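PDB 2DBB: putative HTH-type transcriptional regulator PH0061 from Pyrococcus horikoshii, which probably binds specific DNA sequences as a transcriptional regulator of the AsnC family. Local coordinates for residues Ile59-Ile62 with Asp63-Gly66; Pro114-Ile117 with Lys118-Glu121. All coordinates share one frame; numbering follows the deposited sequence.

In the fold
Contact 1 is a turn and contact 2 a helix start; their centres lie about 15 Å apart. Contact 1 leads the chain from strand 53-60 into strand 67-76 of the four-stranded sheet, and contact 2 carries the neighbouring strand 107-114 into helix 117-129. They touch through Lys115: its NZ makes a salt bridge with Asp63 OD1 at 2.7 Å, while Lys115 N lies 2.9 Å from Gly66 O, probably a hydrogen bond that prolongs the pairing of the two neighbouring strands. Residues 26-45, predicted to form the DNA-binding helix-turn-helix, belong to the N-terminal half, so contact 1 lies on the connection between the two halves and contact 2 in the C-terminal one.

Contact 1. Residues Ile59-Ile62 with Asp63-Gly66; sequences IPDI and DKLG
Asp61 holds the turn with its carboxylate. Asp61 OD1 accepts from Lys64 N at 3.2 Å in a fairly straight bond (160°), the N-H coming in from above the carboxylate plane. The same oxygen takes a weak bond from Asp63 N, the span that defines an Asx turn. CG stands anti to the backbone N of Asp61 (chi1 -175°), which swings the carboxylate forward over these two amides.

The backbone adds further bonds. Leu65 N is shared between two carbonyls, Ile62 O at 3.1 Å and Asp61 O at 3.3 Å, each bond weak and bent. One residue on, Gly66 N reaches Asp63 O at 2.9 Å and closes a type I beta turn from Asp63 to Gly66, whose last residue has a positive phi (90°).

Charge plays a looser part. The aliphatic chain of Lys64 lies obliquely against the Asp61 carboxylate, with Lys64 CE 3.5 Å from Asp61 OD2, but Lys64 NZ stays 4.4 Å from Asp61 OD2, beyond a salt bridge. The charge of Asp63 is met by a salt bridge from its OD1 to Lys115 NZ.

The apolar contact is slight: Leu65 CD1 meets Pro60 CB at 3.9 Å, the two side chains crossing at about a right angle. Ile62 packs on Tyr67 and Tyr69 and on Ile151 of the second subunit.

Just before the turn, Ile59 and Pro60 pair antiparallel with a strand of that subunit. Here an Asx turn and a type I turn lead from the dimer-paired strand into the C-terminal sheet, in the linker position between the DNA-binding and C-terminal domains of Lrp/AsnC regulators.

Contact 2. Residues Pro114-Ile117 with Lys118-Glu121; sequences PKDI and KDAE
Asp116 O takes the N-H of Ala120 at 2.7 Å, the donor almost in line with the carbonyl bond (170°), in the first full helical turn. The Ala120 methyl tucks in beside the same oxygen and Pro114 O. At the N-cap position, Asp116 also folds its side chain back over the helix start: with CG anti to the backbone N (chi1 180°), Asp116 OD2 accepts a weak capping bond from Lys118 N at 3.3 Å. Asp116 OD1 is modelled 2.4 Å from Asp119 OD2, the two carboxylate planes perpendicular; one acid probably keeps a proton, but so short a distance leaves the detail doubtful. Pro114 CB rests on Asp119 CB at 4.0 Å.

One residue further along, Glu121 N bonds Ile117 O at 2.9 Å, and Glu121 CG crowds that oxygen at 3.1 Å. Lys118, bent at chi2 and chi3, brings its NZ to Glu121 OE2 at 2.8 Å, a salt bridge in which the ammonium comes from above the carboxylate plane. With an alanine at Glu121, the Lys118 ammonium would probably lose this mate and its chain be free to turn.

This is an aspartate N-cap opening the second helix of the ferredoxin-like beta-alpha-beta-beta-alpha-beta domain of Lrp/AsnC proteins.

Contact 1. Residues Ile59-Ile62 with Asp63-Gly66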
loop_
_atom_site.group_PDB
_atom_site.type_symbol
_atom_site.label_atom_id
_atom_site.label_comp_id
_atom_site.label_asym_id
_atom_site.label_seq_id
_atom_site.Cartn_x
_atom_site.Cartn_y
_atom_site.Cartn_z
ATOM N N ILE B 59 8.449 -0.774 2.972
ATOM C CA ILE B 59 7.720 -1.822 2.269
ATOM C C ILE B 59 8.435 -3.112 2.652
ATOM O O ILE B 59 9.570 -3.354 2.249
ATOM C CB ILE B 59 7.774 -1.656 0.741
ATOM C CG1 ILE B 59 7.010 -0.397 0.324
ATOM C CG2 ILE B 59 7.154 -2.873 0.069
ATOM C CD1 ILE B 59 7.000 -0.166 -1.174
ATOM N N PRO B 60 7.789 -3.951 3.460
ATOM C CA PRO B 60 8.457 -5.191 3.845
ATOM C C PRO B 60 7.947 -6.357 3.026
ATOM O O PRO B 60 6.994 -6.215 2.261
ATOM C CB PRO B 60 8.054 -5.334 5.296
ATOM C CG PRO B 60 6.595 -4.954 5.208
ATOM C CD PRO B 60 6.612 -3.711 4.316
ATOM N N ASP B 61 8.598 -7.502 3.176
ATOM C CA ASP B 61 8.158 -8.714 2.507
ATOM C C ASP B 61 7.358 -9.349 3.643
ATOM O O ASP B 61 7.934 -9.953 4.545
ATOM C CB ASP B 61 9.350 -9.594 2.136
ATOM C CG ASP B 61 8.935 -10.811 1.336
ATOM O OD1 ASP B 61 8.023 -11.533 1.793
ATOM O OD2 ASP B 61 9.514 -11.045 0.253
ATOM N N ILE B 62 6.038 -9.180 3.618
ATOM C CA ILE B 62 5.195 -9.700 4.697
ATOM C C ILE B 62 5.266 -11.214 4.893
ATOM O O ILE B 62 5.062 -11.706 6.004
ATOM C CB ILE B 62 3.712 -9.286 4.513
ATOM C CG1 ILE B 62 3.092 -10.041 3.343
ATOM C CG2 ILE B 62 3.617 -7.786 4.272
ATOM C CD1 ILE B 62 1.587 -9.932 3.284
ATOM N N ASP B 63 5.550 -11.951 3.823
ATOM C CA ASP B 63 5.647 -13.397 3.941
ATOM C C ASP B 63 6.819 -13.734 4.859
ATOM O O ASP B 63 6.689 -14.561 5.763
ATOM C CB ASP B 63 5.864 -14.045 2.575
ATOM C CG ASP B 63 5.780 -15.560 2.634
ATOM O OD1 ASP B 63 4.665 -16.092 2.820
ATOM O OD2 ASP B 63 6.832 -16.222 2.507
ATOM N N LYS B 64 7.958 -13.076 4.641
ATOM C CA LYS B 64 9.142 -13.319 5.462
ATOM C C LYS B 64 8.923 -12.894 6.911
ATOM O O LYS B 64 9.635 -13.348 7.802
ATOM C CB LYS B 64 10.354 -12.582 4.896
ATOM C CG LYS B 64 10.762 -13.019 3.502
ATOM C CD LYS B 64 12.022 -12.275 3.074
ATOM C CE LYS B 64 12.352 -12.503 1.609
ATOM N NZ LYS B 64 12.605 -13.933 1.306
ATOM N N LEU B 65 7.951 -12.016 7.148
ATOM C CA LEU B 65 7.655 -11.570 8.511
ATOM C C LEU B 65 6.662 -12.509 9.172
ATOM O O LEU B 65 6.357 -12.353 10.350
ATOM C CB LEU B 65 7.068 -10.156 8.522
ATOM C CG LEU B 65 7.983 -8.969 8.221
ATOM C CD1 LEU B 65 7.169 -7.677 8.291
ATOM C CD2 LEU B 65 9.135 -8.937 9.220
ATOM N N GLY B 66 6.142 -13.467 8.408
ATOM C CA GLY B 66 5.191 -14.411 8.959
ATOM C C GLY B 66 3.744 -13.965 8.847
ATOM O O GLY B 66 2.894 -14.406 9.621
#

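Contact 2. Residues Pro114-Ile117 with Lys118-Glu121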
loop_
_atom_site.group_PDB
_atom_site.type_symbol
_atom_site.label_atom_id
_atom_site.label_comp_id
_atom_site.label_asym_id
_atom_site.label_seq_id
_atom_site.Cartn_x
_atom_site.Cartn_y
_atom_site.Cartn_z
ATOM N N PRO B 114 -2.039 -13.234 10.345
ATOM C CA PRO B 114 -0.953 -14.157 10.672
ATOM C C PRO B 114 -0.934 -15.183 9.547
ATOM O O PRO B 114 -1.990 -15.554 9.032
ATOM C CB PRO B 114 -1.405 -14.775 11.992
ATOM C CG PRO B 114 -2.301 -13.729 12.579
ATOM C CD PRO B 114 -3.076 -13.258 11.391
ATOM N N LYS B 115 0.252 -15.636 9.161
ATOM C CA LYS B 115 0.361 -16.609 8.085
ATOM C C LYS B 115 -0.313 -17.937 8.443
ATOM O O LYS B 115 -0.724 -18.689 7.557
ATOM C CB LYS B 115 1.833 -16.835 7.733
ATOM C CG LYS B 115 2.024 -17.473 6.376
ATOM C CD LYS B 115 3.485 -17.552 5.977
ATOM C CE LYS B 115 3.624 -18.230 4.621
ATOM N NZ LYS B 115 5.047 -18.393 4.204
ATOM N N ASP B 116 -0.434 -18.219 9.738
ATOM C CA ASP B 116 -1.072 -19.453 10.204
ATOM C C ASP B 116 -2.559 -19.463 9.832
ATOM O O ASP B 116 -3.320 -18.593 10.261
ATOM C CB ASP B 116 -0.926 -19.581 11.726
ATOM C CG ASP B 116 -1.579 -20.843 12.278
ATOM O OD1 ASP B 116 -1.690 -20.964 13.520
ATOM O OD2 ASP B 116 -1.976 -21.714 11.473
ATOM N N ILE B 117 -2.964 -20.461 9.050
ATOM C CA ILE B 117 -4.345 -20.594 8.589
ATOM C C ILE B 117 -5.423 -20.551 9.673
ATOM O O ILE B 117 -6.470 -19.931 9.480
ATOM C CB ILE B 117 -4.533 -21.894 7.780
ATOM C CG1 ILE B 117 -3.507 -21.949 6.644
ATOM C CG2 ILE B 117 -5.944 -21.955 7.206
ATOM C CD1 ILE B 117 -3.560 -20.756 5.700
ATOM N N LYS B 118 -5.181 -21.211 10.801
ATOM C CA LYS B 118 -6.159 -21.222 11.889
ATOM C C LYS B 118 -6.239 -19.872 12.595
ATOM O O LYS B 118 -7.323 -19.419 12.967
ATOM C CB LYS B 118 -5.822 -22.318 12.902
ATOM C CG LYS B 118 -6.006 -23.734 12.363
ATOM C CD LYS B 118 -7.468 -24.023 12.013
ATOM C CE LYS B 118 -8.357 -23.990 13.254
ATOM N NZ LYS B 118 -9.791 -24.241 12.931
ATOM N N ASP B 119 -5.091 -19.234 12.792
ATOM C CA ASP B 119 -5.071 -17.930 13.438
ATOM C C ASP B 119 -5.672 -16.921 12.471
ATOM O O ASP B 119 -6.446 -16.056 12.865
ATOM C CB ASP B 119 -3.643 -17.515 13.790
ATOM C CG ASP B 119 -3.029 -18.391 14.863
ATOM O OD1 ASP B 119 -3.694 -18.620 15.897
ATOM O OD2 ASP B 119 -1.877 -18.840 14.681
ATOM N N ALA B 120 -5.315 -17.049 11.200
ATOM C CA ALA B 120 -5.819 -16.149 10.173
ATOM C C ALA B 120 -7.344 -16.205 10.080
ATOM O O ALA B 120 -8.008 -15.168 10.043
ATOM C CB ALA B 120 -5.202 -16.501 8.828
ATOM N N GLU B 121 -7.893 -17.418 10.042
ATOM C CA GLU B 121 -9.339 -17.589 9.943
ATOM C C GLU B 121 -10.060 -17.061 11.177
ATOM O O GLU B 121 -11.144 -16.489 11.069
ATOM C CB GLU B 121 -9.702 -19.061 9.719
ATOM C CG GLU B 121 -9.234 -20.007 10.808
ATOM C CD GLU B 121 -9.894 -21.375 10.708
ATOM O OE1 GLU B 121 -9.858 -21.981 9.612
ATOM O OE2 GLU B 121 -10.448 -21.842 11.730
#